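Local coordinates for protein aminomethyltransferase (Bartonella henselae, PDB 3GIR) that belongs to the aminomethyltransferase (glycine cleavage T-protein) family, pairing a folate-binding domain with a C-terminal barrel domain, at residues 122-127 with 270-275; 181-186 with 219-224; 309-314 with 378-383. All coordinates share one frame; numbering follows the deposited sequence.

Interaction 1 of 3, residues 122-127 with 270-275; sequences ERAGIL and DTTPID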
ATOM      1  N   GLU A 122     -18.884  -3.900  -9.243  1.00 23.22           N
ATOM      2  CA  GLU A 122     -19.978  -3.266  -9.972  1.00 24.69           C
ATOM      3  C   GLU A 122     -20.619  -2.135  -9.158  1.00 25.01           C
ATOM      4  O   GLU A 122     -21.145  -1.185  -9.745  1.00 24.98           O
ATOM      5  CB  GLU A 122     -21.102  -4.281 -10.394  1.00 25.46           C
ATOM      6  N   ARG A 123     -20.450  -2.190  -7.832  1.00 25.61           N
ATOM      7  CA  ARG A 123     -20.969  -1.195  -6.894  1.00 27.04           C
ATOM      8  C   ARG A 123     -19.915  -0.190  -6.464  1.00 25.04           C
ATOM      9  O   ARG A 123     -20.097   0.601  -5.531  1.00 24.55           O
ATOM     10  CB  ARG A 123     -21.522  -1.925  -5.682  1.00 28.96           C
ATOM     11  CG  ARG A 123     -22.687  -2.888  -6.058  1.00 35.71           C
ATOM     12  CD  ARG A 123     -23.214  -3.762  -4.933  1.00 42.19           C
ATOM     13  NE  ARG A 123     -22.186  -4.401  -4.093  1.00 49.15           N
ATOM     14  CZ  ARG A 123     -21.224  -5.252  -4.497  1.00 53.15           C
ATOM     15  NH1 ARG A 123     -21.050  -5.602  -5.798  1.00 56.41           N
ATOM     16  NH2 ARG A 123     -20.400  -5.757  -3.580  1.00 52.01           N
ATOM     17  N   ALA A 124     -18.801  -0.228  -7.174  1.00 24.06           N
ATOM     18  CA  ALA A 124     -17.649   0.653  -6.947  1.00 21.69           C
ATOM     19  C   ALA A 124     -16.975   0.443  -5.610  1.00 21.49           C
ATOM     20  O   ALA A 124     -16.202   1.299  -5.166  1.00 20.18           O
ATOM     21  CB  ALA A 124     -17.980   2.231  -7.226  1.00 22.25           C
ATOM     22  N   GLY A 125     -17.190  -0.734  -4.977  1.00 20.48           N
ATOM     23  CA  GLY A 125     -16.375  -1.121  -3.841  1.00 20.25           C
ATOM     24  C   GLY A 125     -14.987  -1.522  -4.319  1.00 19.15           C
ATOM     25  O   GLY A 125     -14.776  -1.919  -5.470  1.00 18.23           O
ATOM     26  N   ILE A 126     -14.006  -1.374  -3.433  1.00 18.82           N
ATOM     27  CA  ILE A 126     -12.610  -1.597  -3.795  1.00 17.58           C
ATOM     28  C   ILE A 126     -12.231  -3.041  -3.567  1.00 18.30           C
ATOM     29  O   ILE A 126     -12.033  -3.510  -2.429  1.00 16.82           O
ATOM     30  CB  ILE A 126     -11.678  -0.637  -3.035  1.00 18.27           C
ATOM     31  CG1 ILE A 126     -11.936   0.827  -3.409  1.00 17.67           C
ATOM     32  CG2 ILE A 126     -10.137  -0.948  -3.367  1.00 16.96           C
ATOM     33  CD1 ILE A 126     -11.304   1.828  -2.444  1.00 19.13           C
ATOM     34  N   LEU A 127     -12.105  -3.816  -4.659  1.00 16.86           N
ATOM     35  CA  LEU A 127     -11.644  -5.210  -4.551  1.00 17.40           C
ATOM     36  C   LEU A 127     -10.161  -5.282  -4.106  1.00 17.98           C
ATOM     37  O   LEU A 127      -9.782  -6.196  -3.386  1.00 18.17           O
ATOM     38  CB  LEU A 127     -11.759  -5.910  -5.923  1.00 17.23           C
ATOM     39  CG  LEU A 127     -13.239  -6.023  -6.377  1.00 18.61           C
ATOM     40  CD1 LEU A 127     -13.397  -6.435  -7.882  1.00 20.79           C
ATOM     41  CD2 LEU A 127     -13.918  -7.110  -5.458  1.00 21.80           C
ATOM     42  N   ASP A 270     -16.458  -3.271   0.571  1.00 25.93           N
ATOM     43  CA  ASP A 270     -17.595  -2.486   1.069  1.00 28.18           C
ATOM     44  C   ASP A 270     -17.393  -0.959   1.125  1.00 26.62           C
ATOM     45  O   ASP A 270     -18.308  -0.206   1.518  1.00 30.54           O
ATOM     46  CB  ASP A 270     -18.063  -3.078   2.413  1.00 29.74           C
ATOM     47  CG  ASP A 270     -18.682  -4.473   2.238  1.00 35.13           C
ATOM     48  OD1 ASP A 270     -19.446  -4.679   1.269  1.00 42.67           O
ATOM     49  OD2 ASP A 270     -18.383  -5.368   3.051  1.00 44.57           O
ATOM     50  N   THR A 271     -16.195  -0.460   0.776  1.00 22.37           N
ATOM     51  CA  THR A 271     -15.895   0.931   0.793  1.00 21.36           C
ATOM     52  C   THR A 271     -15.610   1.357  -0.629  1.00 20.32           C
ATOM     53  O   THR A 271     -14.728   0.811  -1.300  1.00 20.29           O
ATOM     54  CB  THR A 271     -14.594   1.219   1.662  1.00 20.67           C
ATOM     55  OG1 THR A 271     -13.448   0.534   1.128  1.00 20.54           O
ATOM     56  CG2 THR A 271     -14.765   0.801   3.145  1.00 23.36           C
ATOM     57  N   THR A 272     -16.351   2.322  -1.122  1.00 21.34           N
ATOM     58  CA  THR A 272     -16.050   2.955  -2.375  1.00 21.35           C
ATOM     59  C   THR A 272     -14.903   3.941  -2.226  1.00 20.52           C
ATOM     60  O   THR A 272     -14.570   4.301  -1.100  1.00 20.25           O
ATOM     61  CB  THR A 272     -17.260   3.709  -2.913  1.00 23.23           C
ATOM     62  OG1 THR A 272     -17.492   4.886  -2.119  1.00 24.60           O
ATOM     63  CG2 THR A 272     -18.472   2.827  -2.984  1.00 23.02           C
ATOM     64  N   PRO A 273     -14.308   4.419  -3.342  1.00 19.79           N
ATOM     65  CA  PRO A 273     -13.274   5.410  -3.194  1.00 19.33           C
ATOM     66  C   PRO A 273     -13.811   6.718  -2.606  1.00 19.01           C
ATOM     67  O   PRO A 273     -13.047   7.470  -2.032  1.00 20.34           O
ATOM     68  CB  PRO A 273     -12.752   5.639  -4.634  1.00 20.47           C
ATOM     69  CG  PRO A 273     -13.034   4.346  -5.284  1.00 21.34           C
ATOM     70  CD  PRO A 273     -14.383   3.913  -4.723  1.00 21.60           C
ATOM     71  N   ILE A 274     -15.119   6.934  -2.737  1.00 21.43           N
ATOM     72  CA  ILE A 274     -15.737   8.128  -2.209  1.00 22.14           C
ATOM     73  C   ILE A 274     -15.685   8.043  -0.691  1.00 20.09           C
ATOM     74  O   ILE A 274     -15.209   8.992  -0.044  1.00 20.97           O
ATOM     75  CB  ILE A 274     -17.202   8.303  -2.752  1.00 23.65           C
ATOM     76  CG1 ILE A 274     -17.240   8.426  -4.312  1.00 25.88           C
ATOM     77  CG2 ILE A 274     -17.867   9.523  -2.124  1.00 26.65           C
ATOM     78  CD1 ILE A 274     -16.764   7.123  -5.191  1.00 25.76           C
ATOM     79  N   ASP A 275     -16.139   6.918  -0.124  1.00 20.86           N
ATOM     80  CA  ASP A 275     -16.108   6.750   1.338  1.00 20.08           C
ATOM     81  C   ASP A 275     -14.647   6.836   1.829  1.00 19.34           C
ATOM     82  O   ASP A 275     -14.345   7.375   2.874  1.00 20.25           O
ATOM     83  CB  ASP A 275     -16.648   5.362   1.731  1.00 21.32           C
ATOM     84  CG  ASP A 275     -18.014   5.059   1.178  1.00 26.02           C
ATOM     85  OD1 ASP A 275     -18.804   6.038   1.081  1.00 28.07           O
ATOM     86  OD2 ASP A 275     -18.272   3.811   0.901  1.00 30.76           O
TER

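Interaction 2 of 3, residues 181-186 with 219-224; sequences QAAAVL and DGFEIA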
ATOM      1  N   GLN A 181      18.562   7.336   3.232  1.00 19.93           N
ATOM      2  CA  GLN A 181      19.790   6.811   2.679  1.00 20.15           C
ATOM      3  C   GLN A 181      19.599   5.750   1.608  1.00 19.87           C
ATOM      4  O   GLN A 181      20.539   5.171   1.085  1.00 20.03           O
ATOM      5  CB  GLN A 181      20.737   6.403   3.756  1.00 20.52           C
ATOM      6  CG  GLN A 181      21.129   7.510   4.724  1.00 23.67           C
ATOM      7  CD  GLN A 181      22.026   7.028   5.845  1.00 23.84           C
ATOM      8  OE1 GLN A 181      21.843   5.981   6.461  1.00 23.43           O
ATOM      9  NE2 GLN A 181      23.065   7.839   6.129  1.00 33.31           N
ATOM     10  N   ALA A 182      18.342   5.450   1.293  1.00 19.46           N
ATOM     11  CA  ALA A 182      18.074   4.374   0.358  1.00 19.20           C
ATOM     12  C   ALA A 182      18.726   4.585  -1.015  1.00 19.94           C
ATOM     13  O   ALA A 182      19.268   3.645  -1.586  1.00 19.45           O
ATOM     14  CB  ALA A 182      16.533   4.149   0.192  1.00 17.63           C
ATOM     15  N   ALA A 183      18.612   5.796  -1.565  1.00 18.42           N
ATOM     16  CA  ALA A 183      19.179   6.145  -2.869  1.00 19.53           C
ATOM     17  C   ALA A 183      20.683   6.001  -2.884  1.00 18.78           C
ATOM     18  O   ALA A 183      21.228   5.462  -3.837  1.00 20.86           O
ATOM     19  CB  ALA A 183      18.736   7.568  -3.301  1.00 19.96           C
ATOM     20  N   ALA A 184      21.327   6.392  -1.804  1.00 20.66           N
ATOM     21  CA  ALA A 184      22.767   6.262  -1.708  1.00 20.38           C
ATOM     22  C   ALA A 184      23.193   4.796  -1.612  1.00 21.83           C
ATOM     23  O   ALA A 184      24.113   4.347  -2.300  1.00 22.49           O
ATOM     24  CB  ALA A 184      23.305   7.116  -0.545  1.00 21.00           C
ATOM     25  N   VAL A 185      22.434   3.998  -0.833  1.00 18.82           N
ATOM     26  CA  VAL A 185      22.675   2.564  -0.721  1.00 19.91           C
ATOM     27  C   VAL A 185      22.550   1.911  -2.112  1.00 19.74           C
ATOM     28  O   VAL A 185      23.398   1.078  -2.482  1.00 20.46           O
ATOM     29  CB  VAL A 185      21.716   1.903   0.320  1.00 18.77           C
ATOM     30  CG1 VAL A 185      21.772   0.389   0.247  1.00 20.25           C
ATOM     31  CG2 VAL A 185      21.995   2.415   1.695  1.00 18.15           C
ATOM     32  N   LEU A 186      21.478   2.250  -2.831  1.00 18.60           N
ATOM     33  CA  LEU A 186      21.227   1.712  -4.140  1.00 19.81           C
ATOM     34  C   LEU A 186      22.415   1.993  -5.057  1.00 22.02           C
ATOM     35  O   LEU A 186      22.940   1.091  -5.686  1.00 22.06           O
ATOM     36  CB  LEU A 186      19.955   2.274  -4.748  1.00 19.38           C
ATOM     37  CG  LEU A 186      19.373   1.632  -5.951  1.00 21.99           C
ATOM     38  CD1 LEU A 186      18.744   0.288  -5.599  1.00 21.56           C
ATOM     39  CD2 LEU A 186      18.460   2.516  -6.664  1.00 21.27           C
ATOM     40  N   ASP A 219      11.593   8.684   0.827  1.00 18.13           N
ATOM     41  CA  ASP A 219      12.171   8.249  -0.445  1.00 17.68           C
ATOM     42  C   ASP A 219      12.402   6.748  -0.367  1.00 17.63           C
ATOM     43  O   ASP A 219      12.458   6.208   0.700  1.00 17.01           O
ATOM     44  CB  ASP A 219      13.486   9.037  -0.738  1.00 19.14           C
ATOM     45  CG  ASP A 219      14.030   8.786  -2.135  1.00 18.94           C
ATOM     46  OD1 ASP A 219      13.293   8.360  -3.000  1.00 17.78           O
ATOM     47  OD2 ASP A 219      15.238   8.994  -2.336  1.00 20.67           O
ATOM     48  N   GLY A 220      12.526   6.072  -1.514  1.00 16.58           N
ATOM     49  CA  GLY A 220      12.716   4.638  -1.496  1.00 16.76           C
ATOM     50  C   GLY A 220      12.451   4.033  -2.839  1.00 15.48           C
ATOM     51  O   GLY A 220      11.942   4.687  -3.767  1.00 16.67           O
ATOM     52  N   PHE A 221      12.712   2.728  -2.884  1.00 15.40           N
ATOM     53  CA  PHE A 221      12.662   1.943  -4.058  1.00 15.77           C
ATOM     54  C   PHE A 221      11.991   0.628  -3.776  1.00 16.00           C
ATOM     55  O   PHE A 221      12.038   0.160  -2.636  1.00 15.72           O
ATOM     56  CB  PHE A 221      14.062   1.699  -4.682  1.00 14.85           C
ATOM     57  CG  PHE A 221      14.770   2.974  -5.039  1.00 16.47           C
ATOM     58  CD1 PHE A 221      14.681   3.488  -6.325  1.00 17.49           C
ATOM     59  CD2 PHE A 221      15.446   3.669  -4.061  1.00 17.38           C
ATOM     60  CE1 PHE A 221      15.346   4.677  -6.610  1.00 20.08           C
ATOM     61  CE2 PHE A 221      16.031   4.877  -4.366  1.00 19.52           C
ATOM     62  CZ  PHE A 221      15.969   5.333  -5.607  1.00 18.62           C
ATOM     63  N   GLU A 222      11.435   0.026  -4.822  1.00 15.37           N
ATOM     64  CA  GLU A 222      11.014  -1.396  -4.785  1.00 15.02           C
ATOM     65  C   GLU A 222      11.739  -2.100  -5.926  1.00 16.07           C
ATOM     66  O   GLU A 222      11.793  -1.567  -7.075  1.00 17.02           O
ATOM     67  CB  GLU A 222       9.533  -1.540  -4.923  1.00 17.74           C
ATOM     68  CG  GLU A 222       8.741  -0.942  -3.786  1.00 18.76           C
ATOM     69  CD  GLU A 222       7.235  -1.300  -3.877  1.00 28.33           C
ATOM     70  OE1 GLU A 222       6.738  -1.925  -4.889  1.00 30.62           O
ATOM     71  OE2 GLU A 222       6.574  -0.942  -2.907  1.00 34.88           O
ATOM     72  N   ILE A 223      12.250  -3.282  -5.631  1.00 14.08           N
ATOM     73  CA  ILE A 223      13.009  -4.079  -6.608  1.00 14.62           C
ATOM     74  C   ILE A 223      12.361  -5.471  -6.714  1.00 15.31           C
ATOM     75  O   ILE A 223      12.281  -6.168  -5.717  1.00 16.57           O
ATOM     76  CB  ILE A 223      14.475  -4.215  -6.214  1.00 16.01           C
ATOM     77  CG1 ILE A 223      15.119  -2.862  -5.912  1.00 17.77           C
ATOM     78  CG2 ILE A 223      15.283  -5.041  -7.285  1.00 16.56           C
ATOM     79  CD1 ILE A 223      16.546  -2.945  -5.176  1.00 22.27           C
ATOM     80  N   ALA A 224      11.935  -5.867  -7.921  1.00 15.54           N
ATOM     81  CA  ALA A 224      11.337  -7.144  -8.205  1.00 15.88           C
ATOM     82  C   ALA A 224      12.310  -7.888  -9.096  1.00 17.50           C
ATOM     83  O   ALA A 224      12.825  -7.311 -10.060  1.00 18.25           O
ATOM     84  CB  ALA A 224       9.954  -7.011  -8.902  1.00 17.35           C
TER
HETATM   85  O   HOH W   1      16.941   7.893  -0.314  1.00 19.09           O

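Interaction 3 of 3, residues 309-314 with 378-383; sequences CRVGLK and LSVHSL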
ATOM      1  N   CYS A 309     -16.906   8.026   6.240  1.00 23.17           N
ATOM      2  CA  CYS A 309     -15.717   8.786   5.771  1.00 21.89           C
ATOM      3  C   CYS A 309     -14.461   8.259   6.436  1.00 18.99           C
ATOM      4  O   CYS A 309     -14.409   8.221   7.662  1.00 18.53           O
ATOM      5  CB  CYS A 309     -15.768  10.237   6.121  1.00 22.17           C
ATOM      6  SG  CYS A 309     -17.259  10.985   5.362  1.00 25.39           S
ATOM      7  N   ARG A 310     -13.423   7.937   5.643  1.00 17.39           N
ATOM      8  CA  ARG A 310     -12.133   7.555   6.221  1.00 18.26           C
ATOM      9  C   ARG A 310     -11.376   8.771   6.729  1.00 18.49           C
ATOM     10  O   ARG A 310     -11.169   9.781   5.993  1.00 20.48           O
ATOM     11  CB  ARG A 310     -11.260   6.865   5.178  1.00 18.32           C
ATOM     12  CG  ARG A 310      -9.922   6.383   5.806  1.00 18.47           C
ATOM     13  CD  ARG A 310      -9.100   5.637   4.742  1.00 20.21           C
ATOM     14  NE  ARG A 310      -8.781   6.553   3.630  1.00 19.52           N
ATOM     15  CZ  ARG A 310      -7.768   7.409   3.566  1.00 22.36           C
ATOM     16  NH1 ARG A 310      -6.798   7.465   4.478  1.00 24.57           N
ATOM     17  NH2 ARG A 310      -7.672   8.192   2.502  1.00 22.83           N
ATOM     18  N   VAL A 311     -11.035   8.724   8.019  1.00 17.55           N
ATOM     19  CA  VAL A 311     -10.366   9.766   8.677  1.00 16.57           C
ATOM     20  C   VAL A 311      -9.169   9.307   9.508  1.00 16.27           C
ATOM     21  O   VAL A 311      -9.133   8.173  10.032  1.00 17.98           O
ATOM     22  CB  VAL A 311     -11.350  10.642   9.585  1.00 18.98           C
ATOM     23  CG1 VAL A 311     -12.471  11.293   8.749  1.00 19.31           C
ATOM     24  CG2 VAL A 311     -11.894   9.825  10.743  1.00 17.66           C
ATOM     25  N   GLY A 312      -8.219  10.236   9.672  1.00 16.91           N
ATOM     26  CA  GLY A 312      -7.219  10.068  10.686  1.00 16.92           C
ATOM     27  C   GLY A 312      -7.806  10.251  12.049  1.00 17.82           C
ATOM     28  O   GLY A 312      -8.731  11.078  12.213  1.00 17.48           O
ATOM     29  N   LEU A 313      -7.271   9.556  13.048  1.00 15.92           N
ATOM     30  CA  LEU A 313      -7.719   9.649  14.426  1.00 15.44           C
ATOM     31  C   LEU A 313      -6.532   9.720  15.357  1.00 17.66           C
ATOM     32  O   LEU A 313      -5.621   8.912  15.255  1.00 18.41           O
ATOM     33  CB  LEU A 313      -8.593   8.400  14.790  1.00 15.98           C
ATOM     34  CG  LEU A 313      -9.893   8.279  14.026  1.00 16.18           C
ATOM     35  CD1 LEU A 313     -10.487   6.802  14.144  1.00 16.94           C
ATOM     36  CD2 LEU A 313     -10.936   9.310  14.464  1.00 16.27           C
ATOM     37  N   LYS A 314      -6.575  10.641  16.310  1.00 16.57           N
ATOM     38  CA  LYS A 314      -5.527  10.783  17.323  1.00 17.72           C
ATOM     39  C   LYS A 314      -6.080  10.459  18.678  1.00 18.90           C
ATOM     40  O   LYS A 314      -6.824  11.201  19.267  1.00 18.52           O
ATOM     41  CB  LYS A 314      -4.900  12.192  17.286  1.00 18.36           C
ATOM     42  CG  LYS A 314      -3.799  12.400  18.240  1.00 21.05           C
ATOM     43  CD  LYS A 314      -3.270  13.883  18.291  1.00 25.81           C
ATOM     44  CE  LYS A 314      -2.248  14.047  19.433  1.00 32.71           C
ATOM     45  NZ  LYS A 314      -1.536  15.399  19.350  1.00 38.25           N
ATOM     46  N   LEU A 378     -10.904  10.272  21.237  1.00 17.72           N
ATOM     47  CA  LEU A 378      -9.986  10.425  20.085  1.00 17.74           C
ATOM     48  C   LEU A 378     -10.414  11.724  19.361  1.00 19.22           C
ATOM     49  O   LEU A 378     -11.590  12.070  19.411  1.00 21.20           O
ATOM     50  CB  LEU A 378     -10.162   9.340  19.048  1.00 18.68           C
ATOM     51  CG  LEU A 378      -9.968   7.889  19.558  1.00 18.34           C
ATOM     52  CD1 LEU A 378     -11.252   7.297  20.235  1.00 19.50           C
ATOM     53  CD2 LEU A 378      -9.429   7.012  18.460  1.00 17.10           C
ATOM     54  N   SER A 379      -9.508  12.396  18.661  1.00 18.90           N
ATOM     55  CA  SER A 379      -9.959  13.487  17.831  0.50 17.08           C
ATOM     56  C   SER A 379      -9.652  13.175  16.371  1.00 16.77           C
ATOM     57  O   SER A 379      -8.597  12.582  16.013  1.00 18.74           O
ATOM     58  CB  SER A 379      -9.282  14.798  18.292  0.50 17.44           C
ATOM     59  OG  SER A 379      -7.861  14.693  18.215  0.50 15.00           O
ATOM     60  N   VAL A 380     -10.546  13.595  15.513  1.00 16.41           N
ATOM     61  CA  VAL A 380     -10.333  13.434  14.097  1.00 16.75           C
ATOM     62  C   VAL A 380      -9.140  14.316  13.724  1.00 19.33           C
ATOM     63  O   VAL A 380      -9.003  15.424  14.189  1.00 20.03           O
ATOM     64  CB  VAL A 380     -11.579  13.859  13.289  1.00 15.88           C
ATOM     65  CG1 VAL A 380     -11.249  13.974  11.765  1.00 20.22           C
ATOM     66  CG2 VAL A 380     -12.795  12.935  13.606  1.00 18.89           C
ATOM     67  N   HIS A 381      -8.203  13.774  12.949  1.00 17.41           N
ATOM     68  CA  HIS A 381      -6.874  14.347  12.760  1.00 19.09           C
ATOM     69  C   HIS A 381      -6.537  14.297  11.278  1.00 19.31           C
ATOM     70  O   HIS A 381      -6.853  13.354  10.564  1.00 17.92           O
ATOM     71  CB  HIS A 381      -5.806  13.620  13.576  1.00 18.00           C
ATOM     72  CG  HIS A 381      -4.485  14.323  13.697  1.00 21.51           C
ATOM     73  ND1 HIS A 381      -3.542  14.362  12.675  1.00 22.89           N
ATOM     74  CD2 HIS A 381      -3.931  14.966  14.742  1.00 24.62           C
ATOM     75  CE1 HIS A 381      -2.484  15.039  13.098  1.00 22.64           C
ATOM     76  NE2 HIS A 381      -2.691  15.419  14.343  1.00 25.52           N
ATOM     77  N   SER A 382      -5.842  15.360  10.810  1.00 19.76           N
ATOM     78  CA  SER A 382      -5.314  15.374   9.451  1.00 21.45           C
ATOM     79  C   SER A 382      -4.338  14.227   9.168  1.00 20.30           C
ATOM     80  O   SER A 382      -3.671  13.765  10.076  1.00 19.96           O
ATOM     81  CB  SER A 382      -4.606  16.725   9.163  1.00 21.22           C
ATOM     82  OG  SER A 382      -3.541  16.915  10.038  1.00 27.73           O
ATOM     83  N   LEU A 383      -4.303  13.818   7.910  1.00 20.14           N
ATOM     84  CA  LEU A 383      -3.299  12.850   7.445  1.00 20.41           C
ATOM     85  C   LEU A 383      -2.450  13.528   6.381  1.00 20.35           C
ATOM     86  O   LEU A 383      -2.968  14.396   5.664  1.00 22.07           O
ATOM     87  CB  LEU A 383      -3.999  11.656   6.886  1.00 20.19           C
ATOM     88  CG  LEU A 383      -4.821  10.789   7.864  1.00 20.90           C
ATOM     89  CD1 LEU A 383      -5.642   9.768   7.034  1.00 20.47           C
ATOM     90  CD2 LEU A 383      -3.874  10.180   8.922  1.00 19.15           C
TER
HETATM   91  O   HOH W   2      -8.825  12.997   8.623  1.00 27.15           O
HETATM   92  O   HOH W   3      -1.141  16.629  16.271  1.00 35.39           O

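Interaction 1 of 3, residues 122-127 with 270-275
Ile126 and Thr271 make the one direct hydrogen bond between residues 122-127 and 270-275: Ile126 N donates to Thr271 O at 3.1 Å, with an N-H...O angle of 139°. The same oxygen also receives a CA-H...O contact from Gly125, so two neighbouring residues lean on one carbonyl. Packing is tight next to this point. Ala124 O meets Thr272 CA at 3.2 Å in a second CA-H...O contact and lies equally close to Pro273 CD; the oxygen is buried with no conventional hydrogen-bond partner in the model, and Thr272 CA and Pro273 CD lie against it. The methyl of the same threonine joins in, Thr272 CG2 packing against Ala124 O at 3.5 Å. Ile126 sets CG1 beside its own backbone N (chi1 -64°), which carries the branch over to the proline ring, where Ile126 CG1 meets Pro273 CG at 4.1 Å. Tyr118 of strand 114-120 touches both side chains.

The other margin is looser. Arg123 is exposed, and its NH2 stops 5.1 Å from Asp270 OD1, too far for a salt bridge, although the opposite charges may still attract.

Within 270-275 the polar end of Thr272 is used locally. Thr272 OG1 accepts from Asp275 N at 3.2 Å, nearly straight at 170°, and Asp275 OD2 in turn accepts from Thr272 N, which approaches from above the carboxylate plane. With helical backbone angles at 273-275, this is an ST motif at Thr272, here packed against the turn that leads into strand 126-136.

Interaction 2 of 3, residues 181-186 with 219-224
Leu186 reaches from helix 182-186 to two side chains of strand 220-224. Its CB points toward the strand, and with CG anti to the backbone N (chi1 -167°) the two methyls divide the work. CD2 sits over the centre of the Phe221 ring, 3.8 Å from the centroid and 8° off the normal, a CH-pi contact made squarely over one face. Leu186 CD1 turns to the next inward-facing residue of the strand and meets Ile223 CD1 at 3.9 Å.

The alternation of Phe221 and Ile223 on the helix side is that of a helix packed on a beta sheet: the segment axes approach to 8.3 Å with 48° between their directions, and the sheet is the mixed one in which 220-225 pairs with 173-178, the strand just before this helix. At the helix start small residues allow a close fit. Ala182 CB lies 4.2 Å from Gly220 CA, whereas Ala183 CA comes obliquely to Phe221 CE2 at 3.7 Å.

A water bridges the polar end: it accepts from Ala183 N at 3.0 Å and lies 2.9 Å from Asp219 OD2, to which it can donate. That carboxylate oxygen also forms a salt bridge with Arg212.

Interaction 3 of 3, residues 309-314 with 378-383
Lys314 and Ser379 pair as an antiparallel hydrogen-bonded couple, each satisfying the other's backbone. Lys314 N donates to Ser379 O at 2.8 Å, with an N-H...O angle of 166°, and Ser379 N donates in return to Lys314 O at 3.0 Å. Leu313 and Val380 form the adjoining non-hydrogen-bonded pair, with Leu313 CD2 set obliquely against Val380 CG2.

At Gly312 the pairing changes. Gly312 O accepts from His381 N at 2.8 Å, with an N-H...O angle of 158°, but a water takes the place of the second direct bond: it accepts from Gly312 N and donates to His381 O, leaving both of these backbone atoms satisfied. Leu383 turns into this part of the contact, its CG and CD2 lying against Gly312 CA, while Leu383 CD1 reaches Arg310 NH1 at 3.6 Å. The Arg310 polar end is held elsewhere, with NE donating to Ala276 O.

Both ring nitrogens of His381 have partners. His381 ND1 donates to Ser382 O at 2.7 Å, on a lone pair and 8° out of the ring plane, an arrangement that would fix the ring's rotation. His381 NE2 lies 2.8 Å from a second water at the ring edge, which also takes a weak, long bond from Lys314 NZ. Extended from CB outward, the lysine chain crosses the ring obliquely, where Lys314 CD lies 3.8 Å from His381 CD2, and Phe385 stacks on the same imidazole.

In the antiparallel sheet of the C-terminal barrel domain, strand 309-315 lies between 374-381 and 349-356, and 374-381 is flanked on its other side by 366-371; Leu327 of strand 326-328 touches both Leu313 and Leu378.

Interactions 1 and 2 both lie in the folate-binding domain, on opposite sides of the chain's centre and with centres 33 Å apart; residues 181-186 and 219-224 are nested in the loop that interaction 1 closes. Interaction 3 follows in series, in the C-terminal barrel domain, its centre 20 Å from that of interaction 1 and 30 Å from that of interaction 2. Three different sheets are involved. Interactions 1 and 3 nevertheless touch: Asp275 O and Arg310 N are 3.0 Å apart, probably a hydrogen bond. The segment after helix 248-257 thereby meets the first strand of the barrel sheet, probably a direct link between the folate-binding part and the barrel.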